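Local structure of bluetongue virus COAT protein VP7 (1BVP) at residues 56-61 / 322-327; 159-164 / 241-246. The protein forms trimers that assemble as 260 capsomers on an inner VP3 scaffold, building part of the bluetongue virus inner capsid and contributing to binding of host cells. All blocks are in the same frame, centred on the assembly; numbering follows the deposited sequence.

Contact 1 (56-61 / 322-327)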
loop_
_atom_site.group_PDB
_atom_site.type_symbol
_atom_site.label_atom_id
_atom_site.label_comp_id
_atom_site.label_asym_id
_atom_site.label_seq_id
_atom_site.Cartn_x
_atom_site.Cartn_y
_atom_site.Cartn_z
ATOM N N ALA A 56 -4.760 34.323 -19.290
ATOM C CA ALA A 56 -5.572 33.894 -20.418
ATOM C C ALA A 56 -4.922 32.756 -21.196
ATOM O O ALA A 56 -5.615 31.843 -21.680
ATOM C CB ALA A 56 -5.872 35.057 -21.315
ATOM N N GLN A 57 -3.591 32.776 -21.269
ATOM C CA GLN A 57 -2.869 31.729 -21.989
ATOM C C GLN A 57 -2.830 30.422 -21.222
ATOM O O GLN A 57 -2.852 29.336 -21.810
ATOM C CB GLN A 57 -1.466 32.188 -22.321
ATOM C CG GLN A 57 -1.462 33.274 -23.344
ATOM C CD GLN A 57 -0.094 33.891 -23.549
ATOM O OE1 GLN A 57 0.276 34.205 -24.671
ATOM N NE2 GLN A 57 0.646 34.107 -22.464
ATOM N N ARG A 58 -2.744 30.539 -19.905
ATOM C CA ARG A 58 -2.738 29.389 -19.024
ATOM C C ARG A 58 -4.102 28.696 -19.064
ATOM O O ARG A 58 -4.177 27.485 -19.262
ATOM C CB ARG A 58 -2.348 29.816 -17.616
ATOM C CG ARG A 58 -0.870 30.110 -17.513
ATOM C CD ARG A 58 -0.413 30.337 -16.103
ATOM N NE ARG A 58 -0.736 31.672 -15.600
ATOM C CZ ARG A 58 -1.600 31.924 -14.622
ATOM N NH1 ARG A 58 -2.259 30.947 -14.032
ATOM N NH2 ARG A 58 -1.768 33.152 -14.196
ATOM N N ASN A 59 -5.176 29.477 -19.010
ATOM C CA ASN A 59 -6.511 28.910 -19.083
ATOM C C ASN A 59 -6.682 28.147 -20.381
ATOM O O ASN A 59 -7.148 26.997 -20.421
ATOM C CB ASN A 59 -7.553 30.004 -19.031
ATOM C CG ASN A 59 -7.760 30.551 -17.648
ATOM O OD1 ASN A 59 -7.293 29.998 -16.653
ATOM N ND2 ASN A 59 -8.472 31.645 -17.572
ATOM N N GLU A 60 -6.248 28.779 -21.455
ATOM C CA GLU A 60 -6.371 28.190 -22.780
ATOM C C GLU A 60 -5.622 26.846 -22.878
ATOM O O GLU A 60 -6.135 25.881 -23.455
ATOM C CB GLU A 60 -5.875 29.214 -23.797
ATOM C CG GLU A 60 -6.229 28.913 -25.214
ATOM C CD GLU A 60 -7.503 29.576 -25.647
ATOM O OE1 GLU A 60 -8.360 29.868 -24.749
ATOM O OE2 GLU A 60 -7.622 29.783 -26.897
ATOM N N MET A 61 -4.427 26.769 -22.294
ATOM C CA MET A 61 -3.669 25.517 -22.333
ATOM C C MET A 61 -4.353 24.475 -21.459
ATOM O O MET A 61 -4.446 23.297 -21.836
ATOM C CB MET A 61 -2.238 25.703 -21.851
ATOM C CG MET A 61 -1.454 24.406 -21.958
ATOM S SD MET A 61 0.278 24.573 -21.539
ATOM C CE MET A 61 0.881 24.649 -23.184
ATOM N N VAL A 322 -0.011 23.043 -11.694
ATOM C CA VAL A 322 1.056 23.868 -12.260
ATOM C C VAL A 322 0.557 25.058 -13.093
ATOM O O VAL A 322 1.077 26.146 -12.924
ATOM C CB VAL A 322 2.197 23.066 -12.943
ATOM C CG1 VAL A 322 2.178 21.630 -12.484
ATOM C CG2 VAL A 322 2.161 23.177 -14.393
ATOM N N LEU A 323 -0.492 24.891 -13.905
ATOM C CA LEU A 323 -1.036 26.000 -14.697
ATOM C C LEU A 323 -1.828 27.051 -13.915
ATOM O O LEU A 323 -1.955 28.175 -14.371
ATOM C CB LEU A 323 -1.890 25.486 -15.860
ATOM C CG LEU A 323 -1.066 24.716 -16.913
ATOM C CD1 LEU A 323 -1.894 24.278 -18.109
ATOM C CD2 LEU A 323 0.061 25.606 -17.381
ATOM N N ARG A 324 -2.367 26.687 -12.748
ATOM C CA ARG A 324 -3.164 27.576 -11.895
ATOM C C ARG A 324 -4.227 28.355 -12.668
ATOM O O ARG A 324 -4.343 29.574 -12.505
ATOM C CB ARG A 324 -2.309 28.584 -11.123
ATOM C CG ARG A 324 -0.828 28.301 -10.906
ATOM C CD ARG A 324 -0.421 28.520 -9.450
ATOM N NE ARG A 324 -0.784 27.334 -8.646
ATOM C CZ ARG A 324 -1.858 27.221 -7.847
ATOM N NH1 ARG A 324 -2.719 28.236 -7.704
ATOM N NH2 ARG A 324 -2.113 26.060 -7.234
ATOM N N PRO A 325 -5.082 27.661 -13.442
ATOM C CA PRO A 325 -6.103 28.393 -14.197
ATOM C C PRO A 325 -7.186 28.995 -13.308
ATOM O O PRO A 325 -7.292 28.645 -12.131
ATOM C CB PRO A 325 -6.653 27.329 -15.137
ATOM C CG PRO A 325 -6.559 26.102 -14.351
ATOM C CD PRO A 325 -5.227 26.205 -13.630
ATOM N N GLU A 326 -7.928 29.958 -13.854
ATOM C CA GLU A 326 -9.012 30.637 -13.148
ATOM C C GLU A 326 -10.160 30.823 -14.091
ATOM O O GLU A 326 -10.078 31.568 -15.055
ATOM C CB GLU A 326 -8.608 32.013 -12.649
ATOM C CG GLU A 326 -7.596 32.007 -11.527
ATOM C CD GLU A 326 -7.237 33.415 -11.075
ATOM O OE1 GLU A 326 -8.142 34.297 -11.074
ATOM O OE2 GLU A 326 -6.046 33.645 -10.744
ATOM N N PHE A 327 -11.240 30.129 -13.822
ATOM C CA PHE A 327 -12.409 30.249 -14.653
ATOM C C PHE A 327 -13.620 29.925 -13.804
ATOM O O PHE A 327 -13.481 29.466 -12.670
ATOM C CB PHE A 327 -12.302 29.355 -15.876
ATOM C CG PHE A 327 -12.080 27.924 -15.556
ATOM C CD1 PHE A 327 -10.822 27.473 -15.162
ATOM C CD2 PHE A 327 -13.116 27.008 -15.666
ATOM C CE1 PHE A 327 -10.598 26.127 -14.883
ATOM C CE2 PHE A 327 -12.905 25.656 -15.391
ATOM C CZ PHE A 327 -11.649 25.220 -15.001
#
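R58, on helix 55-73, sends one guanidinium nitrogen to the C-terminal end of helix 304-323: an arginine from one helix bonded to the last carbonyls of another, in the helical domain of VP7. R58 NH1 reaches L323 O at 2.8 Å in a nearly straight bond (164°); the acceptor lies in the guanidinium plane and the donor in the carbonyl plane. The same NH1 also makes a weak, strongly bent bond to R324 O at 2.9 Å. R324 has positive phi and is where the chain leaves the helix, which turns these two carbonyls within range of a single nitrogen. The next residue, N59, grips the backbone of E326 at both ends of its amide: E326 N donates to N59 OD1 at 2.9 Å, while N59 ND2 donates to E326 O at 3.0 Å, the donor lying well above that carbonyl's plane. The pair of bonds fixes the rotation of the N59 amide. P325, between the two grips, touches F62 of the same helix 55-73. Deeper in, M61 and L323 cross at about a right angle. M61 CG meets L323 CD1 at 3.9 Å, reaching it because chi1 (-178°) swings CG away from the backbone N.

Contact 2 (159-164 / 241-246)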
loop_
_atom_site.group_PDB
_atom_site.type_symbol
_atom_site.label_atom_id
_atom_site.label_comp_id
_atom_site.label_asym_id
_atom_site.label_seq_id
_atom_site.Cartn_x
_atom_site.Cartn_y
_atom_site.Cartn_z
ATOM N N ILE A 159 -13.676 -17.681 14.048
ATOM C CA ILE A 159 -14.698 -18.637 14.467
ATOM C C ILE A 159 -14.116 -19.411 15.657
ATOM O O ILE A 159 -12.877 -19.449 15.865
ATOM C CB ILE A 159 -15.123 -19.657 13.375
ATOM C CG1 ILE A 159 -14.050 -20.713 13.168
ATOM C CG2 ILE A 159 -15.521 -18.960 12.095
ATOM C CD1 ILE A 159 -14.610 -21.985 12.622
ATOM N N GLN A 160 -15.008 -19.971 16.473
ATOM C CA GLN A 160 -14.608 -20.798 17.633
ATOM C C GLN A 160 -15.498 -22.008 17.559
ATOM O O GLN A 160 -16.614 -21.932 17.015
ATOM C CB GLN A 160 -14.775 -20.091 18.977
ATOM C CG GLN A 160 -16.171 -19.578 19.224
ATOM C CD GLN A 160 -16.223 -18.559 20.337
ATOM O OE1 GLN A 160 -15.201 -18.111 20.839
ATOM N NE2 GLN A 160 -17.424 -18.167 20.715
ATOM N N VAL A 161 -14.937 -23.139 17.969
ATOM C CA VAL A 161 -15.634 -24.415 17.948
ATOM C C VAL A 161 -15.624 -24.976 19.373
ATOM O O VAL A 161 -14.562 -24.963 20.041
ATOM C CB VAL A 161 -14.883 -25.437 17.039
ATOM C CG1 VAL A 161 -15.750 -26.610 16.719
ATOM C CG2 VAL A 161 -14.410 -24.788 15.794
ATOM N N SER A 162 -16.806 -25.401 19.841
ATOM C CA SER A 162 -16.973 -26.028 21.169
ATOM C C SER A 162 -17.032 -27.531 20.910
ATOM O O SER A 162 -17.817 -27.994 20.069
ATOM C CB SER A 162 -18.305 -25.642 21.812
ATOM O OG SER A 162 -18.446 -24.256 22.003
ATOM N N LEU A 163 -16.205 -28.294 21.604
ATOM C CA LEU A 163 -16.205 -29.752 21.437
ATOM C C LEU A 163 -16.537 -30.483 22.766
ATOM O O LEU A 163 -15.920 -30.194 23.818
ATOM C CB LEU A 163 -14.808 -30.253 21.010
ATOM C CG LEU A 163 -13.990 -29.975 19.751
ATOM C CD1 LEU A 163 -14.665 -30.580 18.554
ATOM C CD2 LEU A 163 -13.770 -28.499 19.592
ATOM N N ASN A 164 -17.496 -31.417 22.727
ATOM C CA ASN A 164 -17.815 -32.246 23.908
ATOM C C ASN A 164 -16.623 -33.211 24.094
ATOM O O ASN A 164 -15.826 -33.422 23.151
ATOM C CB ASN A 164 -19.091 -33.075 23.696
ATOM C CG ASN A 164 -20.358 -32.312 24.064
ATOM O OD1 ASN A 164 -20.375 -31.511 25.009
ATOM N ND2 ASN A 164 -21.434 -32.577 23.336
ATOM N N ALA A 241 -13.738 -28.890 25.291
ATOM C CA ALA A 241 -12.660 -28.140 24.672
ATOM C C ALA A 241 -13.197 -27.059 23.751
ATOM O O ALA A 241 -14.340 -27.134 23.270
ATOM C CB ALA A 241 -11.756 -29.082 23.885
ATOM N N MET A 242 -12.392 -26.015 23.568
ATOM C CA MET A 242 -12.724 -24.927 22.644
ATOM C C MET A 242 -11.511 -24.559 21.795
ATOM O O MET A 242 -10.377 -24.502 22.310
ATOM C CB MET A 242 -13.210 -23.700 23.384
ATOM C CG MET A 242 -14.649 -23.767 23.655
ATOM S SD MET A 242 -15.292 -22.225 24.214
ATOM C CE MET A 242 -16.082 -21.644 22.646
ATOM N N VAL A 243 -11.705 -24.410 20.486
ATOM C CA VAL A 243 -10.581 -23.980 19.650
ATOM C C VAL A 243 -11.006 -22.761 18.868
ATOM O O VAL A 243 -12.218 -22.615 18.585
ATOM C CB VAL A 243 -10.096 -25.074 18.641
ATOM C CG1 VAL A 243 -9.791 -26.358 19.363
ATOM C CG2 VAL A 243 -11.110 -25.306 17.557
ATOM N N GLN A 244 -10.074 -21.815 18.656
ATOM C CA GLN A 244 -10.401 -20.672 17.780
ATOM C C GLN A 244 -9.676 -20.872 16.475
ATOM O O GLN A 244 -8.584 -21.460 16.436
ATOM C CB GLN A 244 -10.071 -19.307 18.340
ATOM C CG GLN A 244 -8.688 -18.845 18.162
ATOM C CD GLN A 244 -8.531 -17.424 18.665
ATOM O OE1 GLN A 244 -9.518 -16.797 19.017
ATOM N NE2 GLN A 244 -7.294 -16.908 18.705
ATOM N N ILE A 245 -10.360 -20.532 15.396
ATOM C CA ILE A 245 -9.768 -20.632 14.067
ATOM C C ILE A 245 -9.886 -19.264 13.440
ATOM O O ILE A 245 -10.992 -18.715 13.297
ATOM C CB ILE A 245 -10.458 -21.646 13.192
ATOM C CG1 ILE A 245 -10.274 -23.045 13.788
ATOM C CG2 ILE A 245 -9.860 -21.587 11.820
ATOM C CD1 ILE A 245 -11.124 -24.106 13.083
ATOM N N GLN A 246 -8.721 -18.669 13.212
ATOM C CA GLN A 246 -8.609 -17.332 12.631
ATOM C C GLN A 246 -8.296 -17.328 11.142
ATOM O O GLN A 246 -7.387 -18.054 10.704
ATOM C CB GLN A 246 -7.470 -16.601 13.290
ATOM C CG GLN A 246 -7.359 -15.187 12.843
ATOM C CD GLN A 246 -6.109 -14.507 13.379
ATOM O OE1 GLN A 246 -5.346 -15.096 14.156
ATOM N NE2 GLN A 246 -5.888 -13.262 12.957
#
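Strands 158-163 and 241-252 pair here as antiparallel neighbours in the jelly-roll β-sandwich domain of VP7, with I159, V161 and L163 in hydrogen-bonded pairs opposite I245, V243 and A241. Each of these pairs closes a two-bond ring, so all six backbone N-H groups and all six carbonyls are used across the contact. V161 N donates to V243 O at 2.8 Å, nearly along the C=O axis, and V243 N answers to V161 O at 2.9 Å. The I159-I245 and L163-A241 pairs close in the same way; L163 N to A241 O is the straightest, at 175°. The intervening residues turn their backbone polar groups outward: Q160 and S162 bond to V152 and T150 of strand 149-155, and M242 and Q244 have backbone bonds with I191 and R189 of strand 183-195. M242 N itself donates to T204 OG1. Both strands are therefore interior to the sheet.

On the face of Q160, S162 and M242, the buried polar ends are satisfied by loop residues. Q160 OE1 accepts from G139 N, its NE2 donates to Q137 O, and S162 OG bonds to F142 O. These bonds hold the Q160 amide in place beside M242, whose CE lies 3.9 Å from Q160 CD. The other face is apolar. I159 and I245 run side by side, CG1 of I159 meeting CB of I245 at 3.7 Å. V243 has chi1 -54°, which sets its CG2 between backbone N and carbonyl carbon, 3.8 Å from V161 CG2.

In the fold
Contacts 1 and 2 lie on opposite sides of the chain's centre, their own centres 64 Å apart and their nearest atoms about 44 Å apart. They share no helix or strand. In chain order, 56-61 comes first, then 159-164 and 241-246, and finally 322-327, so both strands of contact 2 fall in the chain between the two halves of contact 1. This follows the two-domain build of VP7: helices from the start and end of the chain meet in contact 1 to make one domain, while the middle of the chain forms the β-domain that holds contact 2. The third subunit packs beside contact 2, at Q244 and Q246, and the second subunit packs its A110 on V322, at the edge of contact 1, so both domains take part in the trimer.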